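Long-range contact in putative Chlorite dismutase TA0507 (Thermoplasma acidophilum, PDB 3DTZ), which is of unknown function but, as a member of the chlorite dismutase family, probably binds heme and may act as an oxidoreductase: residues 22-34 with 77-91. Sequence-based numbering, arbitrary orientation. Where two conformers were deposited one is given.
Sequences TEIYTSVLSYRLL and SDVIFWYSSRNPDLM
L29 crosses Y83 at a slant, its CD1 at the edge of the tyrosine ring, in plane, and 3.5 Å from Y83 OH. Y83 reaches it because CG stands between the backbone N and the carbonyl carbon (chi1 52°), which leans the phenol across S27 toward L29. On the same face Y31 and F81 meet at about a right angle, Y31 CD1 at the edge of the F81 ring. P88 CB sits 4.0 Å above the plane of the Y25 ring, toward its rim, and the bent chain of M91, a selenomethionine, brings CE to 3.3 Å from S27 N; the rest of helix 88-102 continues over this face, V98 against Y31 and F81, A94 against Y83. Strands 25-33 and 79-85 run antiparallel at 163° within the curled sheet of the chlorite dismutase fold, and D78 and V79 both donate to Y31 O, a classic beta bulge. On the other face T26 OG1 donates to Y83 O from above the carbonyl plane and accepts a weak bond from W82 NE1. At one end D78 OD2 takes L33 N on its anti lone pair (2.8 Å), while OD1 pairs with R103 of the third subunit. At the other, I24 CD1 lies over the R86 guanidinium, 3.5 Å from NH2; an alanine in place of this isoleucine would probably strip the apolar cover from that face and open a gap beside it. R86 NE donates to T22 O (2.9 Å), which lies in the guanidinium plane, though the bond is bent to 144°; a water bridges NH2 to the same oxygen, and NH1 pairs with E129.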
ATOM      1  N   THR D  22      10.604  35.694  -5.308  1.00 25.21           N
ATOM      2  CA  THR D  22      11.504  35.774  -4.107  1.00 24.38           C
ATOM      3  C   THR D  22      11.638  34.424  -3.367  1.00 22.75           C
ATOM      4  O   THR D  22      12.726  34.091  -2.921  1.00 21.81           O
ATOM      5  CB  THR D  22      11.104  36.931  -3.136  1.00 26.37           C
ATOM      6  OG1 THR D  22      12.192  37.239  -2.244  1.00 27.69           O
ATOM      7  CG2 THR D  22       9.836  36.610  -2.320  1.00 25.26           C
ATOM      8  N   GLU D  23      10.563  33.636  -3.271  1.00 20.27           N
ATOM      9  CA  GLU D  23      10.618  32.384  -2.491  1.00 18.63           C
ATOM     10  C   GLU D  23      11.522  31.385  -3.176  1.00 17.72           C
ATOM     11  O   GLU D  23      11.679  31.435  -4.394  1.00 18.52           O
ATOM     12  CB  GLU D  23       9.226  31.734  -2.331  1.00 18.64           C
ATOM     13  CG  GLU D  23       8.192  32.597  -1.670  1.00 22.65           C
ATOM     14  CD  GLU D  23       7.385  33.426  -2.674  1.00 25.50           C
ATOM     15  OE1 GLU D  23       7.827  33.631  -3.828  1.00 25.52           O
ATOM     16  OE2 GLU D  23       6.273  33.852  -2.301  1.00 30.18           O
ATOM     17  N   ILE D  24      12.077  30.445  -2.411  1.00 14.60           N
ATOM     18  CA  ILE D  24      12.968  29.449  -3.001  1.00 14.74           C
ATOM     19  C   ILE D  24      12.259  28.093  -2.945  1.00 13.13           C
ATOM     20  O   ILE D  24      11.849  27.664  -1.862  1.00 12.38           O
ATOM     21  CB  ILE D  24      14.326  29.357  -2.274  1.00 13.35           C
ATOM     22  CG1 ILE D  24      15.013  30.740  -2.156  1.00 16.61           C
ATOM     23  CG2 ILE D  24      15.249  28.330  -3.018  1.00 15.81           C
ATOM     24  CD1 ILE D  24      16.267  30.754  -1.284  1.00 16.67           C
ATOM     25  N   TYR D  25      12.125  27.426  -4.103  1.00 13.20           N
ATOM     26  CA  TYR D  25      11.497  26.090  -4.196  1.00 12.88           C
ATOM     27  C   TYR D  25      12.570  25.024  -4.133  1.00 13.08           C
ATOM     28  O   TYR D  25      13.718  25.263  -4.497  1.00 12.75           O
ATOM     29  CB  TYR D  25      10.770  25.918  -5.534  1.00 13.88           C
ATOM     30  CG  TYR D  25       9.606  26.862  -5.708  1.00 13.90           C
ATOM     31  CD1 TYR D  25       8.327  26.493  -5.289  1.00 14.65           C
ATOM     32  CD2 TYR D  25       9.781  28.122  -6.307  1.00 17.29           C
ATOM     33  CE1 TYR D  25       7.234  27.372  -5.448  1.00 14.74           C
ATOM     34  CE2 TYR D  25       8.721  29.004  -6.462  1.00 17.18           C
ATOM     35  CZ  TYR D  25       7.448  28.624  -6.034  1.00 16.43           C
ATOM     36  OH  TYR D  25       6.390  29.481  -6.197  1.00 14.95           O
ATOM     37  N   THR D  26      12.213  23.849  -3.648  1.00 13.83           N
ATOM     38  CA  THR D  26      13.154  22.728  -3.678  1.00 13.39           C
ATOM     39  C   THR D  26      12.424  21.419  -3.968  1.00 12.84           C
ATOM     40  O   THR D  26      11.227  21.275  -3.671  1.00 12.78           O
ATOM     41  CB  THR D  26      13.989  22.639  -2.390  1.00 13.07           C
ATOM     42  OG1 THR D  26      15.018  21.652  -2.557  1.00 14.77           O
ATOM     43  CG2 THR D  26      13.092  22.310  -1.153  1.00 15.11           C
ATOM     44  N   SER D  27      13.167  20.468  -4.546  1.00 13.44           N
ATOM     45  CA  SER D  27      12.617  19.134  -4.772  0.50 12.61           C
ATOM     46  C   SER D  27      13.624  18.088  -4.367  1.00 13.67           C
ATOM     47  O   SER D  27      14.832  18.287  -4.528  1.00 12.08           O
ATOM     48  CB  SER D  27      12.251  18.940  -6.244  0.50 13.12           C
ATOM     49  OG  SER D  27      11.005  19.554  -6.540  0.50 10.91           O
ATOM     50  N   VAL D  28      13.103  16.979  -3.849  1.00 13.50           N
ATOM     51  CA  VAL D  28      13.928  15.806  -3.612  1.00 13.86           C
ATOM     52  C   VAL D  28      13.263  14.692  -4.445  1.00 13.15           C
ATOM     53  O   VAL D  28      12.059  14.483  -4.327  1.00 13.31           O
ATOM     54  CB  VAL D  28      13.942  15.422  -2.121  1.00 12.19           C
ATOM     55  CG1 VAL D  28      14.766  14.150  -1.920  1.00 15.48           C
ATOM     56  CG2 VAL D  28      14.532  16.618  -1.253  1.00 14.10           C
ATOM     57  N   LEU D  29      14.058  14.010  -5.262  1.00 13.12           N
ATOM     58  CA  LEU D  29      13.581  12.892  -6.105  1.00 13.85           C
ATOM     59  C   LEU D  29      14.433  11.670  -5.799  1.00 13.65           C
ATOM     60  O   LEU D  29      15.644  11.799  -5.626  1.00 17.40           O
ATOM     61  CB  LEU D  29      13.738  13.213  -7.610  1.00 13.55           C
ATOM     62  CG  LEU D  29      13.329  14.602  -8.134  1.00 13.82           C
ATOM     63  CD1 LEU D  29      13.574  14.664  -9.652  1.00 16.17           C
ATOM     64  CD2 LEU D  29      11.849  14.893  -7.778  1.00 15.42           C
ATOM     65  N   SER D  30      13.825  10.492  -5.769  1.00 14.72           N
ATOM     66  CA  SER D  30      14.626   9.270  -5.673  1.00 14.24           C
ATOM     67  C   SER D  30      14.206   8.268  -6.754  1.00 13.96           C
ATOM     68  O   SER D  30      13.053   8.283  -7.204  1.00 13.36           O
ATOM     69  CB  SER D  30      14.560   8.673  -4.270  1.00 14.65           C
ATOM     70  OG  SER D  30      13.251   8.198  -3.965  1.00 18.89           O
ATOM     71  N   TYR D  31      15.172   7.476  -7.212  1.00 13.56           N
ATOM     72  CA  TYR D  31      14.956   6.533  -8.299  1.00 13.53           C
ATOM     73  C   TYR D  31      15.622   5.222  -7.990  1.00 14.01           C
ATOM     74  O   TYR D  31      16.659   5.176  -7.322  1.00 14.50           O
ATOM     75  CB  TYR D  31      15.549   7.079  -9.614  1.00 13.59           C
ATOM     76  CG  TYR D  31      14.749   8.199 -10.223  1.00 13.61           C
ATOM     77  CD1 TYR D  31      14.952   9.536  -9.800  1.00 14.48           C
ATOM     78  CD2 TYR D  31      13.785   7.941 -11.182  1.00 14.91           C
ATOM     79  CE1 TYR D  31      14.196  10.590 -10.330  1.00 14.71           C
ATOM     80  CE2 TYR D  31      13.015   8.989 -11.738  1.00 13.28           C
ATOM     81  CZ  TYR D  31      13.238  10.297 -11.308  1.00 13.76           C
ATOM     82  OH  TYR D  31      12.493  11.305 -11.840  1.00 15.52           O
ATOM     83  N   ARG D  32      15.050   4.161  -8.543  1.00 14.85           N
ATOM     84  CA  ARG D  32      15.584   2.835  -8.388  1.00 15.52           C
ATOM     85  C   ARG D  32      15.737   2.224  -9.762  1.00 14.54           C
ATOM     86  O   ARG D  32      14.771   2.175 -10.546  1.00 13.86           O
ATOM     87  CB  ARG D  32      14.638   1.986  -7.559  1.00 15.86           C
ATOM     88  CG  ARG D  32      15.230   0.598  -7.166  1.00 16.73           C
ATOM     89  CD  ARG D  32      14.259  -0.189  -6.309  1.00 17.49           C
ATOM     90  NE  ARG D  32      13.040  -0.501  -7.000  1.00 21.96           N
ATOM     91  CZ  ARG D  32      11.886   0.155  -6.772  1.00 28.22           C
ATOM     92  NH1 ARG D  32      11.775   1.128  -5.814  1.00 26.55           N
ATOM     93  NH2 ARG D  32      10.832  -0.182  -7.468  1.00 25.88           N
ATOM     94  N   LEU D  33      16.949   1.738 -10.034  1.00 14.22           N
ATOM     95  CA  LEU D  33      17.230   1.013 -11.281  1.00 14.42           C
ATOM     96  C   LEU D  33      16.346  -0.231 -11.416  1.00 15.44           C
ATOM     97  O   LEU D  33      16.175  -1.000 -10.458  1.00 13.45           O
ATOM     98  CB  LEU D  33      18.721   0.614 -11.349  1.00 14.67           C
ATOM     99  CG  LEU D  33      19.713   1.780 -11.400  1.00 16.86           C
ATOM    100  CD1 LEU D  33      21.115   1.205 -11.498  1.00 17.12           C
ATOM    101  CD2 LEU D  33      19.441   2.672 -12.634  1.00 19.67           C
ATOM    102  N   LEU D  34      15.756  -0.404 -12.601  1.00 15.75           N
ATOM    103  CA  LEU D  34      14.886  -1.549 -12.882  1.00 17.37           C
ATOM    104  C   LEU D  34      15.610  -2.881 -12.722  1.00 16.63           C
ATOM    105  O   LEU D  34      16.745  -3.031 -13.144  1.00 16.09           O
ATOM    106  CB  LEU D  34      14.296  -1.455 -14.295  1.00 17.87           C
ATOM    107  CG  LEU D  34      13.313  -0.275 -14.449  1.00 21.98           C
ATOM    108  CD1 LEU D  34      12.804  -0.221 -15.886  1.00 23.86           C
ATOM    109  CD2 LEU D  34      12.167  -0.395 -13.465  1.00 24.99           C
ATOM    110  N   SER D  77      15.707   2.701  -3.267  1.00 15.63           N
ATOM    111  CA  SER D  77      16.318   3.724  -4.161  1.00 16.69           C
ATOM    112  C   SER D  77      17.796   3.457  -4.386  1.00 16.57           C
ATOM    113  O   SER D  77      18.490   2.988  -3.478  1.00 18.09           O
ATOM    114  CB  SER D  77      16.205   5.130  -3.535  1.00 16.79           C
ATOM    115  OG  SER D  77      14.819   5.472  -3.443  1.00 21.68           O
ATOM    116  N   ASP D  78      18.276   3.777  -5.584  1.00 14.33           N
ATOM    117  CA  ASP D  78      19.705   3.737  -5.864  1.00 15.32           C
ATOM    118  C   ASP D  78      20.319   5.111  -5.865  1.00 14.41           C
ATOM    119  O   ASP D  78      21.537   5.248  -5.700  1.00 16.04           O
ATOM    120  CB  ASP D  78      19.985   3.053  -7.204  1.00 14.98           C
ATOM    121  CG  ASP D  78      19.574   1.578  -7.187  1.00 16.84           C
ATOM    122  OD1 ASP D  78      20.214   0.784  -6.449  1.00 14.13           O
ATOM    123  OD2 ASP D  78      18.612   1.208  -7.895  1.00 18.02           O
ATOM    124  N   VAL D  79      19.502   6.130  -6.125  1.00 13.85           N
ATOM    125  CA  VAL D  79      20.033   7.487  -6.210  1.00 14.29           C
ATOM    126  C   VAL D  79      18.993   8.468  -5.691  1.00 13.71           C
ATOM    127  O   VAL D  79      17.778   8.234  -5.867  1.00 13.22           O
ATOM    128  CB  VAL D  79      20.473   7.839  -7.666  1.00 14.89           C
ATOM    129  CG1 VAL D  79      19.285   7.720  -8.629  1.00 15.22           C
ATOM    130  CG2 VAL D  79      21.085   9.228  -7.742  1.00 15.63           C
ATOM    131  N   ILE D  80      19.466   9.557  -5.084  1.00 13.32           N
ATOM    132  CA  ILE D  80      18.597  10.656  -4.625  1.00 14.43           C
ATOM    133  C   ILE D  80      19.154  11.937  -5.227  1.00 14.47           C
ATOM    134  O   ILE D  80      20.365  12.127  -5.245  1.00 14.36           O
ATOM    135  CB  ILE D  80      18.636  10.791  -3.083  1.00 14.58           C
ATOM    136  CG1 ILE D  80      18.225   9.472  -2.416  1.00 15.75           C
ATOM    137  CG2 ILE D  80      17.722  11.971  -2.596  1.00 14.54           C
ATOM    138  CD1 ILE D  80      18.822   9.274  -0.955  1.00 16.93           C
ATOM    139  N   PHE D  81      18.259  12.780  -5.746  1.00 14.51           N
ATOM    140  CA  PHE D  81      18.588  14.084  -6.312  1.00 14.32           C
ATOM    141  C   PHE D  81      17.968  15.169  -5.429  1.00 13.75           C
ATOM    142  O   PHE D  81      16.822  15.052  -5.012  1.00 14.51           O
ATOM    143  CB  PHE D  81      17.953  14.205  -7.726  1.00 15.15           C
ATOM    144  CG  PHE D  81      18.514  13.231  -8.732  1.00 16.73           C
ATOM    145  CD1 PHE D  81      19.818  13.404  -9.225  1.00 16.36           C
ATOM    146  CD2 PHE D  81      17.765  12.136  -9.173  1.00 16.62           C
ATOM    147  CE1 PHE D  81      20.366  12.508 -10.152  1.00 17.44           C
ATOM    148  CE2 PHE D  81      18.313  11.215 -10.099  1.00 15.81           C
ATOM    149  CZ  PHE D  81      19.608  11.424 -10.602  1.00 15.68           C
ATOM    150  N   TRP D  82      18.702  16.242  -5.190  1.00 14.19           N
ATOM    151  CA  TRP D  82      18.174  17.396  -4.469  1.00 13.97           C
ATOM    152  C   TRP D  82      18.546  18.664  -5.260  1.00 12.96           C
ATOM    153  O   TRP D  82      19.695  18.847  -5.602  1.00 13.88           O
ATOM    154  CB  TRP D  82      18.786  17.448  -3.071  1.00 14.39           C
ATOM    155  CG  TRP D  82      18.470  18.671  -2.260  1.00 14.17           C
ATOM    156  CD1 TRP D  82      17.283  19.393  -2.252  1.00 13.70           C
ATOM    157  CD2 TRP D  82      19.343  19.310  -1.318  1.00 13.86           C
ATOM    158  NE1 TRP D  82      17.392  20.456  -1.363  1.00 14.05           N
ATOM    159  CE2 TRP D  82      18.632  20.418  -0.768  1.00 13.77           C
ATOM    160  CE3 TRP D  82      20.659  19.044  -0.868  1.00 14.36           C
ATOM    161  CZ2 TRP D  82      19.189  21.261   0.223  1.00 13.69           C
ATOM    162  CZ3 TRP D  82      21.223  19.888   0.117  1.00 14.85           C
ATOM    163  CH2 TRP D  82      20.492  21.009   0.630  1.00 15.41           C
ATOM    164  N   TYR D  83      17.576  19.529  -5.549  1.00 13.39           N
ATOM    165  CA  TYR D  83      17.911  20.803  -6.233  1.00 12.79           C
ATOM    166  C   TYR D  83      16.924  21.888  -5.821  1.00 13.28           C
ATOM    167  O   TYR D  83      15.803  21.567  -5.367  1.00 11.93           O
ATOM    168  CB  TYR D  83      17.898  20.648  -7.767  1.00 12.39           C
ATOM    169  CG  TYR D  83      16.647  20.030  -8.319  1.00 14.39           C
ATOM    170  CD1 TYR D  83      15.538  20.813  -8.655  1.00 13.73           C
ATOM    171  CD2 TYR D  83      16.541  18.636  -8.440  1.00 14.26           C
ATOM    172  CE1 TYR D  83      14.358  20.199  -9.157  1.00 13.59           C
ATOM    173  CE2 TYR D  83      15.404  18.038  -8.923  1.00 14.52           C
ATOM    174  CZ  TYR D  83      14.323  18.815  -9.280  1.00 14.33           C
ATOM    175  OH  TYR D  83      13.198  18.168  -9.730  1.00 17.39           O
ATOM    176  N   SER D  84      17.320  23.143  -6.039  1.00 13.25           N
ATOM    177  CA  SER D  84      16.546  24.309  -5.579  1.00 13.40           C
ATOM    178  C   SER D  84      16.609  25.445  -6.601  1.00 13.62           C
ATOM    179  O   SER D  84      17.605  25.586  -7.291  1.00 11.86           O
ATOM    180  CB  SER D  84      17.067  24.808  -4.225  1.00 13.73           C
ATOM    181  OG  SER D  84      17.366  23.730  -3.341  1.00 15.57           O
ATOM    182  N   SER D  85      15.555  26.262  -6.661  1.00 13.41           N
ATOM    183  CA  SER D  85      15.486  27.420  -7.570  1.00 13.73           C
ATOM    184  C   SER D  85      14.348  28.336  -7.134  1.00 14.25           C
ATOM    185  O   SER D  85      13.361  27.862  -6.608  1.00 14.97           O
ATOM    186  CB  SER D  85      15.160  26.976  -9.005  1.00 13.44           C
ATOM    187  OG  SER D  85      15.110  28.111  -9.901  1.00 14.70           O
ATOM    188  N   ARG D  86      14.489  29.640  -7.370  1.00 14.36           N
ATOM    189  CA  ARG D  86      13.375  30.563  -7.170  0.50 14.57           C
ATOM    190  C   ARG D  86      12.366  30.467  -8.305  1.00 15.08           C
ATOM    191  O   ARG D  86      11.252  30.971  -8.175  1.00 16.95           O
ATOM    192  CB  ARG D  86      13.870  32.012  -7.017  0.50 14.41           C
ATOM    193  CG  ARG D  86      14.596  32.248  -5.706  0.50 13.39           C
ATOM    194  CD  ARG D  86      14.849  33.722  -5.419  0.50 13.82           C
ATOM    195  NE  ARG D  86      15.356  33.862  -4.054  0.50 12.32           N
ATOM    196  CZ  ARG D  86      16.641  33.831  -3.702  0.50 14.49           C
ATOM    197  NH1 ARG D  86      17.602  33.695  -4.617  0.50 14.93           N
ATOM    198  NH2 ARG D  86      16.972  33.955  -2.413  0.50 14.19           N
ATOM    199  N   ASN D  87      12.749  29.797  -9.395  1.00 15.22           N
ATOM    200  CA  ASN D  87      11.921  29.753 -10.622  1.00 16.57           C
ATOM    201  C   ASN D  87      11.115  28.452 -10.709  1.00 16.67           C
ATOM    202  O   ASN D  87      11.687  27.389 -10.965  1.00 15.95           O
ATOM    203  CB  ASN D  87      12.789  29.919 -11.882  1.00 16.28           C
ATOM    204  CG  ASN D  87      11.955  30.156 -13.151  1.00 18.46           C
ATOM    205  OD1 ASN D  87      10.807  29.730 -13.248  1.00 18.09           O
ATOM    206  ND2 ASN D  87      12.538  30.863 -14.116  1.00 19.73           N
ATOM    207  N   PRO D  88       9.785  28.539 -10.541  1.00 17.75           N
ATOM    208  CA  PRO D  88       8.951  27.326 -10.556  1.00 18.40           C
ATOM    209  C   PRO D  88       8.898  26.629 -11.924  1.00 17.84           C
ATOM    210  O   PRO D  88       8.647  25.426 -11.986  1.00 18.19           O
ATOM    211  CB  PRO D  88       7.573  27.828 -10.107  1.00 18.88           C
ATOM    212  CG  PRO D  88       7.552  29.264 -10.423  1.00 19.04           C
ATOM    213  CD  PRO D  88       8.987  29.764 -10.356  1.00 19.21           C
ATOM    214  N   ASP D  89       9.171  27.385 -12.988  1.00 18.73           N
ATOM    215  CA  ASP D  89       9.325  26.870 -14.356  1.00 18.78           C
ATOM    216  C   ASP D  89      10.591  26.041 -14.470  1.00 16.95           C
ATOM    217  O   ASP D  89      10.596  24.968 -15.068  1.00 16.07           O
ATOM    218  CB  ASP D  89       9.318  28.048 -15.365  1.00 20.74           C
ATOM    219  CG  ASP D  89       9.598  27.617 -16.821  1.00 25.92           C
ATOM    220  OD1 ASP D  89       8.917  26.693 -17.327  1.00 30.12           O
ATOM    221  OD2 ASP D  89      10.495  28.230 -17.462  1.00 31.50           O
ATOM    222  N   LEU D  90      11.673  26.518 -13.874  1.00 16.60           N
ATOM    223  CA  LEU D  90      12.873  25.699 -13.781  1.00 15.94           C
ATOM    224  C   LEU D  90      12.650  24.438 -12.958  1.00 14.79           C
ATOM    225  O   LEU D  90      13.290  23.433 -13.208  1.00 14.84           O
ATOM    226  CB  LEU D  90      14.057  26.509 -13.252  1.00 15.75           C
ATOM    227  CG  LEU D  90      14.540  27.654 -14.173  1.00 16.55           C
ATOM    228  CD1 LEU D  90      15.785  28.235 -13.579  1.00 18.38           C
ATOM    229  CD2 LEU D  90      14.802  27.138 -15.596  1.00 20.16           C
HETATM  230  N   MSE D  91      11.756  24.488 -11.972  1.00 14.44           N
HETATM  231  CA  MSE D  91      11.523  23.311 -11.122  1.00 13.87           C
HETATM  232  C   MSE D  91      10.837  22.198 -11.933  1.00 14.90           C
HETATM  233  O   MSE D  91      11.198  21.022 -11.820  1.00 14.87           O
HETATM  234  CB  MSE D  91      10.711  23.674  -9.855  1.00 14.44           C
HETATM  235  CG  MSE D  91      11.462  24.629  -8.878  1.00 13.01           C
HETATM  236 SE   MSE D  91      13.185  23.911  -8.302  0.75 17.81          SE
HETATM  237  CE  MSE D  91      12.610  22.561  -7.064  1.00 17.05           C
TER
HETATM  238  O   HOH W   1      10.180  32.654  -6.429  1.00 20.31           O
HETATM  239  O   HOH W   2      14.464  34.541  -0.732  1.00 27.40           O
HETATM  240  O   HOH W   3      10.925  19.755  -9.442  1.00 17.54           O
HETATM  241  O   HOH W   4      18.018  -1.303  -8.310  1.00 11.22           O